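Local structure of CytC3 (Streptomyces, 3GJA) at residues A[152-155]-A[159-162]; A[54-59]-A[284-289]; A[120-125]-A[144-149]; A[97-102]-A[300-305]; A[42-47]-A[75-80]. The protein acts as a nonheme iron halogenase of the phytanoyl-CoA dioxygenase family, and so probably installs halogen on a carbon of a biosynthetic intermediate. One frame throughout, in Å; residues are numbered along the deposited sequence.

How the interactions relate
Interactions 3 and 4 meet at one site: His125 and Arg102 each hydrogen-bond the same acetate, and Thr146 OG1 of interaction 3 lies 2.9 Å from Trp101 NE1 of interaction 4, a probable hydrogen bond. Interaction 4 is joined in turn to interaction 2, with Tyr286 OH 2.7 Å from Trp101 O and strand 289-290 paired at the edge of strand 98-108. On another part of the beta core, interactions 1 and 5 form a second cluster, where Phe153 packs on Ile44, Leu77 and His80. The centres of interactions 3 and 5 are about 24 Å apart, on opposite sides of the chain's centre, so the helix pair is remote from the acetate site.

Interaction 1 (A[152-155]-A[159-162]); sequences AFTH and QNGC
His155 and Asn160 cross at about a right angle, their ring and amide planes 74° apart, and the amide end comes up to the imidazole obliquely. Asn160 CG is 4.1 Å from His155 NE2 and 3.9 Å from His155 O, so the amide end reaches both the ring and the backbone carbonyl; which of its two ends is nitrogen is doubtful in the model. His155 places its ring here by setting CG between its own backbone N and carbonyl carbon (chi1 65°), which folds the imidazole back over its main chain, with Thr154 CG2 in plane at the ring's edge. Both residues belong to the loop that leaves strand 147-152 and leads into strand 163-165, in the cupin-type beta core of this family. Outward from the pair, Asp251 takes a hydrogen bond with His155 NE2, and Thr157 OG1 bonds the backbone N of Asn160. A leucine in place of His155 would probably leave Asp251 without its imidazole mate and the amide of Asn160 freer to turn. Gly161 follows with a positive phi of 89°, where a side chain would press on the preceding carbonyl; its own O receives Lys108 NZ and Arg253 NH2.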
# COMPACT_ATOMS: atom_id res chain seq x y z
N ALA A 152 -3.39 4.53 -9.04
CA ALA A 152 -3.78 3.95 -10.32
C ALA A 152 -2.68 4.23 -11.33
O ALA A 152 -2.40 5.38 -11.64
CB ALA A 152 -5.09 4.57 -10.78
N PHE A 153 -2.03 3.18 -11.83
CA PHE A 153 -0.95 3.34 -12.80
C PHE A 153 -1.57 3.36 -14.19
O PHE A 153 -1.02 3.89 -15.15
CB PHE A 153 0.05 2.18 -12.69
CG PHE A 153 1.12 2.38 -11.64
CD1 PHE A 153 1.04 3.45 -10.74
CD2 PHE A 153 2.19 1.51 -11.55
CE1 PHE A 153 2.02 3.64 -9.77
CE2 PHE A 153 3.19 1.69 -10.58
CZ PHE A 153 3.10 2.75 -9.69
N THR A 154 -2.75 2.75 -14.26
CA THR A 154 -3.55 2.64 -15.47
C THR A 154 -4.87 3.27 -15.00
O THR A 154 -5.03 3.51 -13.81
CB THR A 154 -3.73 1.15 -15.80
OG1 THR A 154 -3.02 0.83 -17.00
CG2 THR A 154 -5.17 0.79 -15.92
N HIS A 155 -5.79 3.58 -15.90
CA HIS A 155 -7.04 4.15 -15.41
C HIS A 155 -7.82 3.04 -14.70
O HIS A 155 -7.75 1.88 -15.08
CB HIS A 155 -7.88 4.75 -16.55
CG HIS A 155 -8.37 3.73 -17.54
ND1 HIS A 155 -9.50 3.93 -18.31
CD2 HIS A 155 -7.87 2.53 -17.92
CE1 HIS A 155 -9.68 2.90 -19.12
NE2 HIS A 155 -8.70 2.04 -18.90
N GLN A 159 -15.82 -0.13 -15.81
CA GLN A 159 -15.69 -1.17 -16.82
C GLN A 159 -14.48 -2.05 -16.53
O GLN A 159 -14.50 -3.24 -16.83
CB GLN A 159 -15.57 -0.55 -18.21
CG GLN A 159 -15.54 -1.60 -19.31
CD GLN A 159 -15.75 -1.01 -20.70
OE1 GLN A 159 -14.86 -0.38 -21.27
NE2 GLN A 159 -16.95 -1.21 -21.24
N ASN A 160 -13.45 -1.44 -15.95
CA ASN A 160 -12.17 -2.08 -15.57
C ASN A 160 -12.21 -2.92 -14.30
O ASN A 160 -11.24 -3.61 -13.98
CB ASN A 160 -11.08 -1.02 -15.34
CG ASN A 160 -10.09 -0.98 -16.44
OD1 ASN A 160 -10.08 -1.87 -17.28
ND2 ASN A 160 -9.25 0.04 -16.45
N GLY A 161 -13.29 -2.79 -13.54
CA GLY A 161 -13.41 -3.52 -12.29
C GLY A 161 -12.83 -2.72 -11.12
O GLY A 161 -12.15 -3.27 -10.25
N CYS A 162 -13.12 -1.42 -11.09
CA CYS A 162 -12.62 -0.54 -10.03
C CYS A 162 -13.13 -0.91 -8.64
O CYS A 162 -14.15 -1.59 -8.49
CB CYS A 162 -13.01 0.92 -10.30
SG CYS A 162 -14.79 1.24 -10.14

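Interaction 2 (A[54-59]-A[284-289]); sequences AIYPDS and EKYGAV
Ile55 packs against Lys285 and Tyr286 where two irregular loops meet beside the beta core: residues 54-59, which follow helix 34-49, and residues 284-289, which run into the edge strand 289-290. The close-packed part is made by the branched isoleucine. Its CB and CG2 lie against the aliphatic root of Lys285, with Ile55 CB 3.9 Å from Lys285 CB. CG1 stands between the backbone N and the carbonyl carbon (chi1 65°), and from there CD1 extends to Tyr286 CA at 3.9 Å, arriving at the edge of the tyrosine ring near its plane. The same CG1 sits over the centre of the Tyr56 ring, 3.7 Å above its plane, so one side chain fills the angle between two aromatics and a lysine stem. An alanine here would probably open a gap, stripping CG1 from the face of Tyr56 and CD1 from the backbone of Tyr286, and leave Lys285 touched by CB alone. The two tyrosines lie side by side and point the same way, Tyr56 OH 3.6 Å from Tyr286 CD1; their hydroxyls are bonded elsewhere, to Asp69 and to Trp101 O respectively. The outer side is looser. Lys285 suits it because its CB can pack while the extended chain carries the ammonium away. No direct hydrogen bond joins the loops; instead one water donates to Ile55 O at 2.7 Å and accepts from Lys285 N at 2.9 Å.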
# COMPACT_ATOMS: atom_id res chain seq x y z
N ALA A 54 15.87 -8.02 -7.02
CA ALA A 54 14.67 -8.07 -6.20
C ALA A 54 15.02 -8.77 -4.89
O ALA A 54 15.81 -9.71 -4.89
CB ALA A 54 13.57 -8.83 -6.92
N ILE A 55 14.44 -8.32 -3.78
CA ILE A 55 14.77 -8.93 -2.50
C ILE A 55 14.18 -10.32 -2.29
O ILE A 55 14.67 -11.07 -1.45
CB ILE A 55 14.39 -8.03 -1.32
CG1 ILE A 55 12.87 -7.83 -1.26
CG2 ILE A 55 15.09 -6.69 -1.47
CD1 ILE A 55 12.40 -7.26 0.08
N TYR A 56 13.13 -10.67 -3.03
CA TYR A 56 12.55 -12.00 -2.88
C TYR A 56 12.95 -12.91 -4.04
O TYR A 56 12.83 -12.54 -5.20
CB TYR A 56 11.02 -11.94 -2.77
CG TYR A 56 10.55 -11.10 -1.61
CD1 TYR A 56 11.20 -11.17 -0.37
CD2 TYR A 56 9.47 -10.23 -1.74
CE1 TYR A 56 10.79 -10.38 0.70
CE2 TYR A 56 9.05 -9.44 -0.68
CZ TYR A 56 9.72 -9.53 0.54
OH TYR A 56 9.32 -8.75 1.60
N PRO A 57 13.45 -14.11 -3.72
CA PRO A 57 13.88 -15.10 -4.71
C PRO A 57 12.73 -15.65 -5.53
O PRO A 57 11.57 -15.55 -5.15
CB PRO A 57 14.54 -16.17 -3.85
CG PRO A 57 13.63 -16.17 -2.65
CD PRO A 57 13.49 -14.69 -2.36
N ASP A 58 13.07 -16.26 -6.67
CA ASP A 58 12.07 -16.84 -7.54
C ASP A 58 11.25 -17.87 -6.78
O ASP A 58 11.79 -18.62 -5.96
CB ASP A 58 12.75 -17.49 -8.75
CG ASP A 58 11.75 -18.17 -9.68
OD1 ASP A 58 10.68 -17.58 -9.93
OD2 ASP A 58 12.04 -19.28 -10.17
N SER A 59 9.95 -17.90 -7.04
CA SER A 59 9.05 -18.85 -6.40
C SER A 59 7.67 -18.66 -7.00
O SER A 59 7.49 -17.84 -7.90
CB SER A 59 8.98 -18.61 -4.89
OG SER A 59 8.04 -17.61 -4.55
N GLU A 284 15.31 -11.96 4.73
CA GLU A 284 16.74 -11.70 4.69
C GLU A 284 17.08 -10.26 4.29
O GLU A 284 17.74 -9.54 5.03
CB GLU A 284 17.43 -12.66 3.73
CG GLU A 284 18.95 -12.60 3.79
CD GLU A 284 19.60 -13.52 2.77
OE1 GLU A 284 19.26 -14.72 2.75
OE2 GLU A 284 20.45 -13.03 1.99
N LYS A 285 16.62 -9.84 3.11
CA LYS A 285 16.91 -8.48 2.66
C LYS A 285 15.74 -7.52 2.81
O LYS A 285 15.72 -6.45 2.20
CB LYS A 285 17.36 -8.51 1.20
CG LYS A 285 18.58 -9.38 0.96
CD LYS A 285 18.95 -9.44 -0.51
CE LYS A 285 20.07 -10.44 -0.75
NZ LYS A 285 20.37 -10.59 -2.20
N TYR A 286 14.75 -7.89 3.62
CA TYR A 286 13.61 -7.01 3.81
C TYR A 286 13.93 -5.90 4.78
O TYR A 286 14.77 -6.05 5.67
CB TYR A 286 12.39 -7.76 4.36
CG TYR A 286 11.30 -6.81 4.80
CD1 TYR A 286 10.42 -6.23 3.87
CD2 TYR A 286 11.20 -6.40 6.13
CE1 TYR A 286 9.49 -5.27 4.25
CE2 TYR A 286 10.26 -5.43 6.53
CZ TYR A 286 9.41 -4.87 5.57
OH TYR A 286 8.50 -3.89 5.94
N GLY A 287 13.23 -4.78 4.61
CA GLY A 287 13.40 -3.66 5.50
C GLY A 287 12.23 -2.72 5.34
O GLY A 287 11.70 -2.56 4.25
N ALA A 288 11.79 -2.13 6.45
CA ALA A 288 10.71 -1.16 6.39
C ALA A 288 11.41 0.16 6.06
O ALA A 288 12.58 0.35 6.40
CB ALA A 288 10.00 -1.07 7.74
N VAL A 289 10.71 1.06 5.38
CA VAL A 289 11.30 2.33 5.00
C VAL A 289 10.74 3.49 5.80
O VAL A 289 9.52 3.69 5.84
CB VAL A 289 11.07 2.61 3.49
CG1 VAL A 289 11.57 4.02 3.14
CG2 VAL A 289 11.80 1.57 2.65
O HOH W 1 15.22 -11.34 1.13

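Interaction 3 (A[120-125]-A[144-149]); sequences AATFAH and IGTITV. With ACT (acetate ion), chain C.
The ring of Phe123 receives the methyl tip of Ile144 obliquely, Phe123 CZ being 3.8 Å from Ile144 CD1, while the two side chains cross at about a right angle; Pro130 also touches the phenyl group. The other flat group is an acetate, probably from the crystallisation liquor, one of whose oxygens, OXT, is held by the backbone N of His125 at 2.9 Å. Across the two segments the polar link is made by Thr122: OG1 donates to Ile144 O over 2.7 Å, approaching at a C=O...O angle of 145° and tilted 16° from the carbonyl plane. With OG1 lying between the backbone N and the carbonyl carbon (chi1 49°), the hydroxyl turns to Ile144 O and the methyl is left for Thr146, CG2 to CG2 at 3.9 Å. Threonine suits both jobs, having one polar and one apolar branch. The contact joins the loop after strand 115-116 to the lead-in of strand 147-152, a central strand of the cupin-type antiparallel sheet. Thr146 is buried, and its OG1 is bonded both to Tyr260 O on the neighbouring strand and to Trp101 NE1. Thr148, the second residue of the strand, makes a weak bond through OG1, 3.3 Å long, back to Thr146 O.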
# COMPACT_ATOMS: atom_id res chain seq x y z
N ALA A 120 -10.58 -6.70 4.50
CA ALA A 120 -9.34 -7.45 4.38
C ALA A 120 -8.56 -7.37 5.69
O ALA A 120 -8.72 -6.43 6.46
CB ALA A 120 -8.51 -6.89 3.23
N ALA A 121 -7.72 -8.37 5.95
CA ALA A 121 -6.92 -8.42 7.17
C ALA A 121 -5.43 -8.38 6.81
O ALA A 121 -5.07 -8.54 5.64
CB ALA A 121 -7.23 -9.70 7.93
N THR A 122 -4.57 -8.15 7.80
CA THR A 122 -3.14 -8.09 7.52
C THR A 122 -2.38 -9.35 7.93
O THR A 122 -1.15 -9.32 8.08
CB THR A 122 -2.49 -6.88 8.21
OG1 THR A 122 -2.89 -6.82 9.58
CG2 THR A 122 -2.91 -5.59 7.50
N PHE A 123 -3.10 -10.45 8.11
CA PHE A 123 -2.47 -11.71 8.48
C PHE A 123 -1.84 -12.30 7.23
O PHE A 123 -2.30 -12.05 6.11
CB PHE A 123 -3.51 -12.69 9.02
CG PHE A 123 -4.16 -12.25 10.30
CD1 PHE A 123 -3.44 -12.20 11.49
CD2 PHE A 123 -5.51 -11.87 10.32
CE1 PHE A 123 -4.04 -11.78 12.67
CE2 PHE A 123 -6.11 -11.45 11.49
CZ PHE A 123 -5.38 -11.41 12.68
N ALA A 124 -0.80 -13.10 7.42
CA ALA A 124 -0.12 -13.76 6.32
C ALA A 124 -0.98 -14.97 5.94
O ALA A 124 -1.37 -15.76 6.80
CB ALA A 124 1.27 -14.22 6.76
N HIS A 125 -1.27 -15.11 4.65
CA HIS A 125 -2.10 -16.22 4.21
C HIS A 125 -1.54 -17.60 4.54
O HIS A 125 -2.24 -18.45 5.10
CB HIS A 125 -2.36 -16.12 2.70
CG HIS A 125 -3.44 -17.03 2.21
ND1 HIS A 125 -3.93 -16.99 0.93
CD2 HIS A 125 -4.13 -18.02 2.84
CE1 HIS A 125 -4.87 -17.90 0.78
NE2 HIS A 125 -5.02 -18.54 1.93
N ILE A 144 -4.46 -3.91 14.11
CA ILE A 144 -3.57 -4.45 13.08
C ILE A 144 -3.75 -3.83 11.70
O ILE A 144 -3.36 -4.42 10.69
CB ILE A 144 -3.77 -5.97 12.93
CG1 ILE A 144 -5.21 -6.25 12.49
CG2 ILE A 144 -3.46 -6.67 14.24
CD1 ILE A 144 -5.45 -7.68 12.09
N GLY A 145 -4.33 -2.64 11.65
CA GLY A 145 -4.55 -1.99 10.37
C GLY A 145 -3.33 -1.26 9.82
O GLY A 145 -2.36 -1.01 10.53
N THR A 146 -3.39 -0.93 8.53
CA THR A 146 -2.29 -0.24 7.88
C THR A 146 -2.87 0.70 6.81
O THR A 146 -3.71 0.30 6.01
CB THR A 146 -1.31 -1.24 7.23
OG1 THR A 146 -0.23 -0.52 6.61
CG2 THR A 146 -2.03 -2.07 6.17
N ILE A 147 -2.43 1.95 6.82
CA ILE A 147 -2.89 2.92 5.84
C ILE A 147 -2.37 2.48 4.49
O ILE A 147 -1.16 2.34 4.29
CB ILE A 147 -2.37 4.33 6.18
CG1 ILE A 147 -3.03 4.82 7.47
CG2 ILE A 147 -2.67 5.30 5.03
CD1 ILE A 147 -4.52 5.03 7.35
N THR A 148 -3.30 2.26 3.56
CA THR A 148 -2.97 1.81 2.21
C THR A 148 -3.18 2.95 1.22
O THR A 148 -4.22 3.59 1.23
CB THR A 148 -3.87 0.62 1.81
OG1 THR A 148 -3.75 -0.42 2.78
CG2 THR A 148 -3.50 0.08 0.43
N VAL A 149 -2.17 3.20 0.40
CA VAL A 149 -2.25 4.24 -0.63
C VAL A 149 -2.25 3.48 -1.96
O VAL A 149 -1.23 2.95 -2.38
CB VAL A 149 -1.04 5.20 -0.57
CG1 VAL A 149 -1.17 6.28 -1.63
CG2 VAL A 149 -0.95 5.82 0.81
C ACT C . 0.22 -11.98 2.94
O ACT C . -0.01 -10.65 2.97
OXT ACT C . -0.70 -12.76 3.03
CH3 ACT C . 1.63 -12.49 2.80

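Interaction 4 (A[97-102]-A[300-305]); sequences NLLCWR and NRIART. With ACT (acetate ion), chain C.
At the edge of the antiparallel beta core, residues 300-305 run beside the chain leading into strand 289-290, one position beyond strand 98-108, and Leu99 reaches across to them. Side chains alternate along strand 98-108: Leu98 turns to helix 84-94, whereas Leu99 turns to residues 300-305. Its two methyls divide the work. CD2 meets the amide of Asn300 obliquely, 3.4 Å from ND2, and CD1 meets Ile302 CD1 at 4.2 Å, those two side chains crossing at about a right angle. Ile302 brings its methyl in by setting CG1 beside its backbone N (chi1 -64°), although its CB does not point straight at the strand. The Asn300 amide has partners elsewhere, OD1 taking the N-H of Val267 and ND2 giving to Val265 O, which helps account for a polar residue buried against a leucine. Farther along the strand, Arg102 faces the acetate. Its chain runs straight as far as CD and bends at chi3 (-70°); NH1 then donates to acetate O over 2.7 Å at an N-H...O angle of 156°, with that oxygen in plane at the guanidinium edge. Trp101 CZ3 lies 3.6 Å above one guanidinium face, while Gln131 OE1 and Tyr268 OH bond NH2 and fix the group's rotation. Lys62 and Gln131 also bond the acetate. Together they form a donor-rich spot, probably positive in character, that would suit a carboxylate, although an ion probably taken from the crystallisation liquor does not by itself identify a natural ligand.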
# COMPACT_ATOMS: atom_id res chain seq x y z
N ASN A 97 6.06 10.24 11.75
CA ASN A 97 7.13 9.25 11.86
C ASN A 97 6.57 8.03 11.13
O ASN A 97 6.09 7.08 11.76
CB ASN A 97 7.44 8.94 13.33
CG ASN A 97 8.03 10.14 14.06
OD1 ASN A 97 8.87 10.86 13.53
ND2 ASN A 97 7.58 10.35 15.30
N LEU A 98 6.64 8.08 9.80
CA LEU A 98 6.09 7.04 8.92
C LEU A 98 7.00 5.95 8.38
O LEU A 98 8.09 6.22 7.89
CB LEU A 98 5.42 7.68 7.72
CG LEU A 98 3.96 8.10 7.77
CD1 LEU A 98 3.57 8.61 6.38
CD2 LEU A 98 3.09 6.92 8.18
N LEU A 99 6.46 4.74 8.40
CA LEU A 99 7.14 3.55 7.90
C LEU A 99 6.33 2.94 6.74
O LEU A 99 5.11 2.76 6.85
CB LEU A 99 7.23 2.51 9.02
CG LEU A 99 8.55 2.00 9.57
CD1 LEU A 99 9.56 3.12 9.74
CD2 LEU A 99 8.26 1.30 10.91
N CYS A 100 6.99 2.66 5.61
CA CYS A 100 6.34 2.00 4.49
C CYS A 100 6.86 0.58 4.62
O CYS A 100 8.02 0.31 4.33
CB CYS A 100 6.78 2.58 3.14
SG CYS A 100 6.10 1.63 1.72
N TRP A 101 6.00 -0.33 5.06
CA TRP A 101 6.45 -1.70 5.26
C TRP A 101 6.15 -2.65 4.11
O TRP A 101 6.57 -3.81 4.13
CB TRP A 101 5.84 -2.25 6.55
CG TRP A 101 4.38 -2.48 6.44
CD1 TRP A 101 3.40 -1.54 6.50
CD2 TRP A 101 3.74 -3.73 6.19
NE1 TRP A 101 2.17 -2.13 6.31
CE2 TRP A 101 2.35 -3.47 6.11
CE3 TRP A 101 4.19 -5.04 6.02
CZ2 TRP A 101 1.42 -4.48 5.88
CZ3 TRP A 101 3.26 -6.05 5.78
CH2 TRP A 101 1.89 -5.76 5.71
N ARG A 102 5.41 -2.18 3.12
CA ARG A 102 5.09 -3.02 1.97
C ARG A 102 4.45 -2.28 0.79
O ARG A 102 3.83 -1.22 0.95
CB ARG A 102 4.17 -4.16 2.39
CG ARG A 102 3.61 -4.95 1.21
CD ARG A 102 2.70 -6.07 1.66
NE ARG A 102 3.43 -7.14 2.33
CZ ARG A 102 2.85 -8.24 2.79
NH1 ARG A 102 1.54 -8.40 2.66
NH2 ARG A 102 3.57 -9.18 3.38
N ASN A 300 12.09 -2.74 14.27
CA ASN A 300 11.75 -3.28 12.96
C ASN A 300 12.98 -3.37 12.06
O ASN A 300 13.95 -2.64 12.27
CB ASN A 300 10.74 -2.38 12.25
CG ASN A 300 9.37 -2.44 12.86
OD1 ASN A 300 8.85 -3.51 13.15
ND2 ASN A 300 8.76 -1.28 13.07
N ARG A 301 12.95 -4.27 11.09
CA ARG A 301 14.04 -4.34 10.13
C ARG A 301 13.86 -3.03 9.37
O ARG A 301 12.73 -2.64 9.07
CB ARG A 301 13.87 -5.52 9.17
CG ARG A 301 14.13 -6.90 9.77
CD ARG A 301 14.24 -7.93 8.66
NE ARG A 301 14.47 -9.29 9.13
CZ ARG A 301 13.66 -9.95 9.96
NH1 ARG A 301 12.57 -9.36 10.43
NH2 ARG A 301 13.96 -11.19 10.32
N ILE A 302 14.96 -2.34 9.08
CA ILE A 302 14.89 -1.05 8.40
C ILE A 302 15.81 -1.01 7.19
O ILE A 302 16.91 -1.56 7.22
CB ILE A 302 15.31 0.10 9.37
CG1 ILE A 302 14.31 0.20 10.52
CG2 ILE A 302 15.40 1.44 8.62
CD1 ILE A 302 12.91 0.66 10.11
N ALA A 303 15.33 -0.37 6.13
CA ALA A 303 16.10 -0.23 4.90
C ALA A 303 16.29 1.26 4.65
O ALA A 303 15.35 1.97 4.31
CB ALA A 303 15.35 -0.87 3.73
N ARG A 304 17.52 1.72 4.83
CA ARG A 304 17.84 3.12 4.62
C ARG A 304 18.23 3.32 3.17
O ARG A 304 18.12 4.42 2.63
CB ARG A 304 19.00 3.53 5.55
CG ARG A 304 19.61 4.91 5.27
CD ARG A 304 18.82 6.06 5.88
NE ARG A 304 19.38 7.34 5.47
CZ ARG A 304 19.08 8.52 6.01
NH1 ARG A 304 18.19 8.60 7.00
NH2 ARG A 304 19.65 9.63 5.56
N THR A 305 18.66 2.24 2.52
CA THR A 305 19.08 2.30 1.13
C THR A 305 18.47 1.17 0.32
O THR A 305 18.38 0.04 0.79
CB THR A 305 20.62 2.21 1.02
OG1 THR A 305 21.20 3.29 1.75
CG2 THR A 305 21.06 2.28 -0.44
C ACT C . 0.22 -11.98 2.94
O ACT C . -0.01 -10.65 2.97
OXT ACT C . -0.70 -12.76 3.03
CH3 ACT C . 1.63 -12.49 2.80

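Interaction 5 (A[42-47]-A[75-80]); sequences NIIRRQ and DLLAEH
Leu76 pushes one methyl, CD2, into the shallow hollow formed by CB, CG2 and CD1 of Ile43; Leu76 CD2 is 3.9 Å from Ile43 CG2. Ile43 has CG2 anti to its own N and CG1 beside it, so both branches spread around the incoming methyl. Next to this, the CB of Leu76 rests on the flank of Ile44, 3.9 Å from Ile44 CG1. The following bump is Leu77: its CD1 lies in the fork of Ile44, 3.9 Å from Ile44 CG2 and only 3.4 Å from Ile44 CD1, closer than carbons normally pack. Neither leucine sits in a staggered well (chi1 -111° for Leu76 and -106° for Leu77), which may reflect this crowding or some uncertainty in how the side chains were modelled. These residues join helix 34-49 to helix 75-82, two helices lying against the cupin-type beta core; the short axes pass 10.2 Å apart with 121° between their directions. Beta-branched isoleucines give one helix a broad surface, and flexible leucines on the other supply bumps that can adjust to it. Phe153, beyond the end of strand 147-152, packs on Ile44 and on Leu77 from the core side and meets His80 edge-to-face. Towards the outside the apolar patch gives way to polar links: a water accepts from Gln47 NE2 at 2.7 Å and from Leu76 N, a first-turn N-H of its helix, at 2.9 Å. Glu79 adds a salt bridge to Arg40 of helix 34-49 and another to Arg83.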
# COMPACT_ATOMS: atom_id res chain seq x y z
N ASN A 42 5.28 3.22 -17.81
CA ASN A 42 5.82 2.66 -19.04
C ASN A 42 7.21 2.10 -18.75
O ASN A 42 7.60 1.06 -19.27
CB ASN A 42 5.90 3.71 -20.16
CG ASN A 42 4.53 4.09 -20.71
OD1 ASN A 42 3.59 3.29 -20.68
ND2 ASN A 42 4.43 5.30 -21.25
N ILE A 43 7.96 2.80 -17.90
CA ILE A 43 9.30 2.34 -17.56
C ILE A 43 9.21 1.19 -16.56
O ILE A 43 9.75 0.11 -16.80
CB ILE A 43 10.14 3.51 -16.98
CG1 ILE A 43 10.31 4.59 -18.05
CG2 ILE A 43 11.50 3.00 -16.52
CD1 ILE A 43 10.89 5.89 -17.56
N ILE A 44 8.52 1.43 -15.45
CA ILE A 44 8.34 0.45 -14.38
C ILE A 44 7.92 -0.93 -14.86
O ILE A 44 8.44 -1.95 -14.41
CB ILE A 44 7.28 0.94 -13.35
CG1 ILE A 44 7.75 2.24 -12.70
CG2 ILE A 44 7.02 -0.15 -12.30
CD1 ILE A 44 6.69 2.90 -11.82
N ARG A 45 6.96 -0.96 -15.79
CA ARG A 45 6.44 -2.22 -16.31
C ARG A 45 7.57 -3.08 -16.86
O ARG A 45 7.61 -4.29 -16.61
CB ARG A 45 5.38 -1.93 -17.39
CG ARG A 45 4.41 -3.07 -17.65
CD ARG A 45 4.90 -4.00 -18.74
NE ARG A 45 5.18 -3.28 -19.98
CZ ARG A 45 5.69 -3.84 -21.07
NH1 ARG A 45 5.97 -5.14 -21.07
NH2 ARG A 45 5.96 -3.10 -22.13
N ARG A 46 8.49 -2.48 -17.61
CA ARG A 46 9.60 -3.23 -18.16
C ARG A 46 10.57 -3.62 -17.06
O ARG A 46 11.08 -4.74 -17.04
CB ARG A 46 10.38 -2.41 -19.20
CG ARG A 46 9.62 -2.07 -20.46
CD ARG A 46 10.61 -1.70 -21.56
NE ARG A 46 11.69 -0.86 -21.04
CZ ARG A 46 11.55 0.43 -20.73
NH1 ARG A 46 10.38 1.03 -20.90
NH2 ARG A 46 12.58 1.10 -20.23
N GLN A 47 10.83 -2.70 -16.14
CA GLN A 47 11.76 -2.96 -15.05
C GLN A 47 11.31 -4.07 -14.10
O GLN A 47 12.15 -4.70 -13.46
CB GLN A 47 12.05 -1.67 -14.29
CG GLN A 47 13.02 -0.77 -15.04
CD GLN A 47 13.15 0.61 -14.44
OE1 GLN A 47 14.06 1.36 -14.78
NE2 GLN A 47 12.24 0.95 -13.54
N ASP A 75 14.09 2.09 -8.70
CA ASP A 75 14.16 3.51 -8.37
C ASP A 75 12.85 4.28 -8.42
O ASP A 75 12.51 4.97 -7.48
CB ASP A 75 15.19 4.23 -9.24
CG ASP A 75 16.62 3.85 -8.89
OD1 ASP A 75 16.87 3.56 -7.71
OD2 ASP A 75 17.49 3.84 -9.79
N LEU A 76 12.12 4.17 -9.53
CA LEU A 76 10.85 4.88 -9.68
C LEU A 76 9.82 4.46 -8.62
O LEU A 76 8.93 5.23 -8.26
CB LEU A 76 10.31 4.64 -11.09
CG LEU A 76 10.26 5.80 -12.10
CD1 LEU A 76 11.24 6.89 -11.74
CD2 LEU A 76 10.53 5.24 -13.48
N LEU A 77 9.95 3.23 -8.13
CA LEU A 77 9.05 2.74 -7.10
C LEU A 77 9.56 3.19 -5.74
O LEU A 77 8.78 3.46 -4.83
CB LEU A 77 8.95 1.21 -7.17
CG LEU A 77 7.67 0.59 -7.74
CD1 LEU A 77 7.04 1.49 -8.80
CD2 LEU A 77 7.99 -0.79 -8.29
N ALA A 78 10.88 3.29 -5.61
CA ALA A 78 11.49 3.75 -4.36
C ALA A 78 11.04 5.19 -4.15
O ALA A 78 10.68 5.59 -3.04
CB ALA A 78 13.02 3.69 -4.45
N GLU A 79 11.03 5.96 -5.23
CA GLU A 79 10.62 7.35 -5.17
C GLU A 79 9.11 7.47 -4.91
O GLU A 79 8.67 8.33 -4.16
CB GLU A 79 10.96 8.07 -6.47
CG GLU A 79 10.53 9.52 -6.47
CD GLU A 79 10.65 10.16 -7.84
OE1 GLU A 79 11.19 9.51 -8.75
OE2 GLU A 79 10.19 11.31 -7.99
N HIS A 80 8.33 6.60 -5.55
CA HIS A 80 6.88 6.63 -5.39
C HIS A 80 6.46 6.57 -3.93
O HIS A 80 5.66 7.38 -3.48
CB HIS A 80 6.22 5.48 -6.16
CG HIS A 80 4.75 5.68 -6.39
ND1 HIS A 80 4.25 6.39 -7.46
CD2 HIS A 80 3.68 5.31 -5.65
CE1 HIS A 80 2.94 6.45 -7.38
NE2 HIS A 80 2.56 5.81 -6.29
O HOH W 2 13.21 2.89 -11.93